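Local coordinates for protein of unknown function, DUF964 (Geobacillus stearothermophilus, PDB 2OEQ) that is of unknown function but belongs to the YlbF/YmcA family and may take part in controlling the competence regulator ComK, at residues C[26-31]-C[87-92]; C[36-41]-C[83-88]. One frame throughout, in Å; residues are numbered along the deposited sequence.

Interaction 1: C[26-31]-C[87-92]; sequences QQLKRA and ARLMAL
In the near-antiparallel helix pair of this all-helical chain, A31 on helix 23-37 packs against L89 and L92 of helix 84-107. The two axes approach to 9.1 Å, with 144° between their N-to-C directions. A31 lets the backbones come close, its CA lying 5.1 Å from the CA of L89. Its methyl is held from two quarters: L92 CD1 lies 3.8 Å from A31 CB, and the CD1 branch of L89 touches the same methyl. L28 carries its CG anti to the backbone N (chi1 -165°), which brings CD1 across to L92 CB and within 3.9 Å of L89 CD1. The two leucines, L28 and L92, lie alongside each other pointing opposite ways, and L92 CD1 rests against the backbone of Q27, 3.7 Å from Q27 C. The extended R88 crosses above, and its guanidinium lays one face over L92 CD1, which stands 3.9 Å above the plane, although this side chain is poorly ordered. The grip is thus apolar, with polar groups at its margin. Farther out, L89 also reaches Y32 and V35 on helix 23-37, M90 turns to helix 67-81, and L28 meets M96 farther along helix 84-107 and L114 of a second subunit.

Interaction 2: C[36-41]-C[83-88]; sequences RRDETA and NEKLAR
The backbones come together where helix 23-37 gives way to helix 39-60, the CA of A41 lying 6.0 Å from the CA of L86 just inside the start of helix 84-107. A41 CB sits among three side chains: N83 OD1, K85 CB at 3.7 Å and L86 CG. L86 also sets CD1 against the carbonyl oxygen of A41. K85, kinked at chi2 and chi4, runs slantwise over D38 and brings NZ in beside CB and the carboxylate, in a salt bridge to D38 OD1 at 3.3 Å. With CG anti to the backbone N (chi1 177°), the D38 carboxylate also turns back over its own helix start. There OD1 takes a weak bond from A41 N and OD2 a weak one from T40 N, while T40 OG1 donates to D38 OD2 at 2.7 Å from above the carboxylate plane. An alanine at D38 is likely to leave K85 NZ without this ionic mate and the first turn of helix 39-60 without its side-chain cap. On the facing segment, N83 OD1 accepts from L86 N at 2.9 Å, in the carbonyl plane and nearly straight at 165°. Each segment thus carries its own N-cap, D38 for helix 39-60 and N83 for helix 84-107. Side-chain N-capping is a common way to begin a helix after a tight turn, and here two capped starts meet where helix 23-37 turns into helix 39-60, whose M44 and F45 pack on L86.

In the fold
From the N terminus, the chain runs through helix 7-21 into helix 23-37, which supplies the first half of interaction 1, then turns into helix 39-60 at the first half of interaction 2. Helices 39-60 and 67-81 go out and back as a hairpin before helix 84-107 begins. Its start closes the inner loop at 83-88, interaction 2, and its next turn closes the outer one at 87-92, interaction 1. The contacts are therefore nested, not crossed, and share A87 and R88, their centres about 10 Å apart. Together they run helix 84-107 back along helix 23-37, with the hairpin branching off at the interaction 2 end.

Interaction 1: C[26-31]-C[87-92]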
loop_
_atom_site.group_PDB
_atom_site.type_symbol
_atom_site.label_atom_id
_atom_site.label_comp_id
_atom_site.label_asym_id
_atom_site.label_seq_id
_atom_site.Cartn_x
_atom_site.Cartn_y
_atom_site.Cartn_z
ATOM N N GLN C 26 4.275 -4.594 -27.013
ATOM C CA GLN C 26 4.048 -5.513 -28.111
ATOM C C GLN C 26 4.861 -6.780 -27.917
ATOM O O GLN C 26 4.396 -7.840 -28.248
ATOM C CB GLN C 26 4.429 -4.848 -29.400
ATOM C CG GLN C 26 3.710 -3.564 -29.567
ATOM C CD GLN C 26 2.307 -3.766 -30.064
ATOM O OE1 GLN C 26 2.087 -4.475 -31.049
ATOM N NE2 GLN C 26 1.344 -3.143 -29.397
ATOM N N GLN C 27 6.079 -6.696 -27.395
ATOM C CA GLN C 27 6.832 -7.921 -27.165
ATOM C C GLN C 27 5.924 -8.749 -26.237
ATOM O O GLN C 27 5.599 -9.909 -26.522
ATOM C CB GLN C 27 8.154 -7.627 -26.460
ATOM C CG GLN C 27 9.110 -6.775 -27.267
ATOM C CD GLN C 27 9.702 -7.515 -28.447
ATOM O OE1 GLN C 27 10.913 -7.733 -28.511
ATOM N NE2 GLN C 27 8.854 -7.908 -29.388
ATOM N N LEU C 28 5.499 -8.125 -25.133
ATOM C CA LEU C 28 4.628 -8.773 -24.156
ATOM C C LEU C 28 3.365 -9.269 -24.778
ATOM O O LEU C 28 3.045 -10.416 -24.643
ATOM C CB LEU C 28 4.273 -7.830 -23.022
ATOM C CG LEU C 28 3.673 -8.578 -21.830
ATOM C CD1 LEU C 28 4.562 -9.717 -21.367
ATOM C CD2 LEU C 28 3.514 -7.586 -20.708
ATOM N N LYS C 29 2.641 -8.405 -25.463
ATOM C CA LYS C 29 1.419 -8.846 -26.105
ATOM C C LYS C 29 1.693 -10.092 -26.947
ATOM O O LYS C 29 0.974 -11.073 -26.846
ATOM C CB LYS C 29 0.806 -7.752 -26.967
ATOM C CG LYS C 29 -0.480 -8.216 -27.582
ATOM C CD LYS C 29 -1.134 -7.161 -28.433
ATOM C CE LYS C 29 -1.602 -5.974 -27.595
ATOM N NZ LYS C 29 -2.634 -6.235 -26.503
ATOM N N ARG C 30 2.734 -10.081 -27.768
ATOM C CA ARG C 30 3.038 -11.263 -28.567
ATOM C C ARG C 30 3.464 -12.445 -27.704
ATOM O O ARG C 30 3.185 -13.589 -28.044
ATOM C CB ARG C 30 4.108 -10.964 -29.610
ATOM C CG ARG C 30 3.526 -10.403 -30.885
ATOM C CD ARG C 30 4.583 -10.155 -31.955
ATOM N NE ARG C 30 5.183 -8.824 -31.859
ATOM C CZ ARG C 30 6.418 -8.578 -31.418
ATOM N NH1 ARG C 30 7.218 -9.577 -31.016
ATOM N NH2 ARG C 30 6.861 -7.326 -31.387
ATOM N N ALA C 31 4.131 -12.183 -26.583
ATOM C CA ALA C 31 4.546 -13.285 -25.715
ATOM C C ALA C 31 3.300 -14.029 -25.259
ATOM O O ALA C 31 3.265 -15.252 -25.313
ATOM C CB ALA C 31 5.310 -12.775 -24.533
ATOM N N ALA C 87 8.012 -19.088 -19.845
ATOM C CA ALA C 87 9.089 -18.318 -19.232
ATOM C C ALA C 87 9.193 -16.967 -19.915
ATOM O O ALA C 87 9.070 -15.931 -19.278
ATOM C CB ALA C 87 10.389 -19.055 -19.362
ATOM N N ARG C 88 9.428 -16.976 -21.216
ATOM C CA ARG C 88 9.526 -15.726 -21.938
ATOM C C ARG C 88 8.419 -14.815 -21.379
ATOM O O ARG C 88 8.671 -13.715 -20.866
ATOM C CB ARG C 88 9.329 -15.983 -23.433
ATOM C CG ARG C 88 9.419 -14.747 -24.289
ATOM C CD ARG C 88 9.294 -15.077 -25.774
ATOM N NE ARG C 88 9.189 -13.867 -26.591
ATOM C CZ ARG C 88 10.067 -12.859 -26.570
ATOM N NH1 ARG C 88 9.876 -11.796 -27.351
ATOM N NH2 ARG C 88 11.136 -12.911 -25.772
ATOM N N LEU C 89 7.191 -15.299 -21.454
ATOM C CA LEU C 89 6.075 -14.529 -20.972
ATOM C C LEU C 89 6.284 -14.090 -19.525
ATOM O O LEU C 89 6.361 -12.896 -19.226
ATOM C CB LEU C 89 4.814 -15.352 -21.086
ATOM C CG LEU C 89 3.568 -14.737 -20.447
ATOM C CD1 LEU C 89 3.254 -13.413 -21.093
ATOM C CD2 LEU C 89 2.380 -15.687 -20.611
HETATM N N MSE C 90 6.375 -15.067 -18.631
HETATM C CA MSE C 90 6.568 -14.810 -17.209
HETATM C C MSE C 90 7.620 -13.739 -16.934
HETATM O O MSE C 90 7.575 -13.055 -15.918
HETATM C CB MSE C 90 6.964 -16.111 -16.502
HETATM C CG MSE C 90 6.047 -16.537 -15.371
HETATM SE SE MSE C 90 6.143 -18.442 -15.127
HETATM C CE MSE C 90 4.527 -18.897 -16.073
ATOM N N ALA C 91 8.572 -13.584 -17.834
ATOM C CA ALA C 91 9.596 -12.590 -17.623
ATOM C C ALA C 91 9.118 -11.266 -18.187
ATOM O O ALA C 91 8.825 -10.351 -17.414
ATOM C CB ALA C 91 10.852 -13.012 -18.278
ATOM N N LEU C 92 9.034 -11.145 -19.516
ATOM C CA LEU C 92 8.551 -9.894 -20.094
ATOM C C LEU C 92 7.480 -9.322 -19.160
ATOM O O LEU C 92 7.502 -8.153 -18.786
ATOM C CB LEU C 92 7.927 -10.138 -21.466
ATOM C CG LEU C 92 8.893 -10.574 -22.568
ATOM C CD1 LEU C 92 8.270 -10.418 -23.992
ATOM C CD2 LEU C 92 10.147 -9.710 -22.412
#

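Interaction 2: C[36-41]-C[83-88]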
loop_
_atom_site.group_PDB
_atom_site.type_symbol
_atom_site.label_atom_id
_atom_site.label_comp_id
_atom_site.label_asym_id
_atom_site.label_seq_id
_atom_site.Cartn_x
_atom_site.Cartn_y
_atom_site.Cartn_z
ATOM N N ARG C 36 -0.499 -18.681 -25.522
ATOM C CA ARG C 36 -1.944 -18.829 -25.636
ATOM C C ARG C 36 -2.348 -19.752 -26.763
ATOM O O ARG C 36 -3.420 -20.348 -26.737
ATOM C CB ARG C 36 -2.606 -17.477 -25.850
ATOM C CG ARG C 36 -4.059 -17.583 -26.198
ATOM C CD ARG C 36 -4.813 -16.340 -25.807
ATOM N NE ARG C 36 -6.172 -16.409 -26.313
ATOM C CZ ARG C 36 -6.464 -16.491 -27.606
ATOM N NH1 ARG C 36 -7.732 -16.558 -28.001
ATOM N NH2 ARG C 36 -5.479 -16.492 -28.505
ATOM N N ARG C 37 -1.477 -19.870 -27.751
ATOM C CA ARG C 37 -1.749 -20.693 -28.902
ATOM C C ARG C 37 -0.995 -22.010 -28.868
ATOM O O ARG C 37 -1.144 -22.816 -29.769
ATOM C CB ARG C 37 -1.414 -19.905 -30.158
ATOM C CG ARG C 37 -2.205 -18.612 -30.285
ATOM C CD ARG C 37 -1.659 -17.723 -31.392
ATOM N NE ARG C 37 -1.373 -18.482 -32.604
ATOM C CZ ARG C 37 -0.275 -19.213 -32.791
ATOM N NH1 ARG C 37 -0.105 -19.877 -33.928
ATOM N NH2 ARG C 37 0.662 -19.269 -31.849
ATOM N N ASP C 38 -0.178 -22.228 -27.841
ATOM C CA ASP C 38 0.566 -23.483 -27.709
ATOM C C ASP C 38 -0.243 -24.307 -26.729
ATOM O O ASP C 38 -0.191 -24.055 -25.538
ATOM C CB ASP C 38 1.970 -23.243 -27.131
ATOM C CG ASP C 38 2.756 -24.540 -26.914
ATOM O OD1 ASP C 38 3.786 -24.497 -26.210
ATOM O OD2 ASP C 38 2.358 -25.601 -27.439
ATOM N N GLU C 39 -0.991 -25.290 -27.211
ATOM C CA GLU C 39 -1.802 -26.075 -26.304
ATOM C C GLU C 39 -1.049 -26.540 -25.057
ATOM O O GLU C 39 -1.637 -26.629 -23.982
ATOM C CB GLU C 39 -2.414 -27.279 -27.023
ATOM C CG GLU C 39 -3.410 -28.038 -26.155
ATOM C CD GLU C 39 -4.378 -28.876 -26.961
ATOM O OE1 GLU C 39 -5.129 -28.292 -27.772
ATOM O OE2 GLU C 39 -4.389 -30.114 -26.780
ATOM N N THR C 40 0.247 -26.813 -25.189
ATOM C CA THR C 40 1.054 -27.276 -24.059
ATOM C C THR C 40 1.280 -26.194 -23.000
ATOM O O THR C 40 0.897 -26.348 -21.835
ATOM C CB THR C 40 2.427 -27.765 -24.539
ATOM O OG1 THR C 40 2.419 -27.883 -25.973
ATOM C CG2 THR C 40 2.763 -29.112 -23.906
ATOM N N ALA C 41 1.912 -25.100 -23.411
ATOM C CA ALA C 41 2.190 -23.999 -22.497
ATOM C C ALA C 41 0.912 -23.328 -22.001
ATOM O O ALA C 41 0.910 -22.716 -20.939
ATOM C CB ALA C 41 3.103 -22.965 -23.168
ATOM N N ASN C 83 9.012 -24.441 -18.623
ATOM C CA ASN C 83 8.516 -24.302 -19.983
ATOM C C ASN C 83 9.193 -23.114 -20.664
ATOM O O ASN C 83 9.645 -22.197 -19.996
ATOM C CB ASN C 83 7.004 -24.133 -19.979
ATOM C CG ASN C 83 6.433 -24.029 -21.377
ATOM O OD1 ASN C 83 6.341 -22.944 -21.944
ATOM N ND2 ASN C 83 6.049 -25.165 -21.945
ATOM N N GLU C 84 9.280 -23.132 -21.991
ATOM C CA GLU C 84 9.929 -22.045 -22.681
ATOM C C GLU C 84 8.988 -20.893 -22.940
ATOM O O GLU C 84 9.228 -19.788 -22.463
ATOM C CB GLU C 84 10.546 -22.528 -23.985
ATOM C CG GLU C 84 12.014 -22.867 -23.844
ATOM C CD GLU C 84 12.602 -23.466 -25.099
ATOM O OE1 GLU C 84 12.484 -22.838 -26.174
ATOM O OE2 GLU C 84 13.191 -24.565 -25.008
ATOM N N LYS C 85 7.919 -21.138 -23.691
ATOM C CA LYS C 85 6.948 -20.091 -23.997
ATOM C C LYS C 85 6.575 -19.335 -22.715
ATOM O O LYS C 85 6.702 -18.109 -22.634
ATOM C CB LYS C 85 5.682 -20.710 -24.580
ATOM C CG LYS C 85 5.889 -21.580 -25.791
ATOM C CD LYS C 85 6.147 -20.759 -27.021
ATOM C CE LYS C 85 5.958 -21.605 -28.265
ATOM N NZ LYS C 85 4.571 -22.142 -28.321
ATOM N N LEU C 86 6.111 -20.089 -21.720
ATOM C CA LEU C 86 5.712 -19.539 -20.442
ATOM C C LEU C 86 6.752 -18.680 -19.770
ATOM O O LEU C 86 6.420 -17.662 -19.174
ATOM C CB LEU C 86 5.317 -20.653 -19.502
ATOM C CG LEU C 86 3.872 -21.073 -19.698
ATOM C CD1 LEU C 86 3.609 -22.311 -18.870
ATOM C CD2 LEU C 86 2.937 -19.925 -19.286
ATOM N N ALA C 87 8.012 -19.088 -19.845
ATOM C CA ALA C 87 9.089 -18.318 -19.232
ATOM C C ALA C 87 9.193 -16.967 -19.915
ATOM O O ALA C 87 9.070 -15.931 -19.278
ATOM C CB ALA C 87 10.389 -19.055 -19.362
ATOM N N ARG C 88 9.428 -16.976 -21.216
ATOM C CA ARG C 88 9.526 -15.726 -21.938
ATOM C C ARG C 88 8.419 -14.815 -21.379
ATOM O O ARG C 88 8.671 -13.715 -20.866
ATOM C CB ARG C 88 9.329 -15.983 -23.433
ATOM C CG ARG C 88 9.419 -14.747 -24.289
ATOM C CD ARG C 88 9.294 -15.077 -25.774
ATOM N NE ARG C 88 9.189 -13.867 -26.591
ATOM C CZ ARG C 88 10.067 -12.859 -26.570
ATOM N NH1 ARG C 88 9.876 -11.796 -27.351
ATOM N NH2 ARG C 88 11.136 -12.911 -25.772
#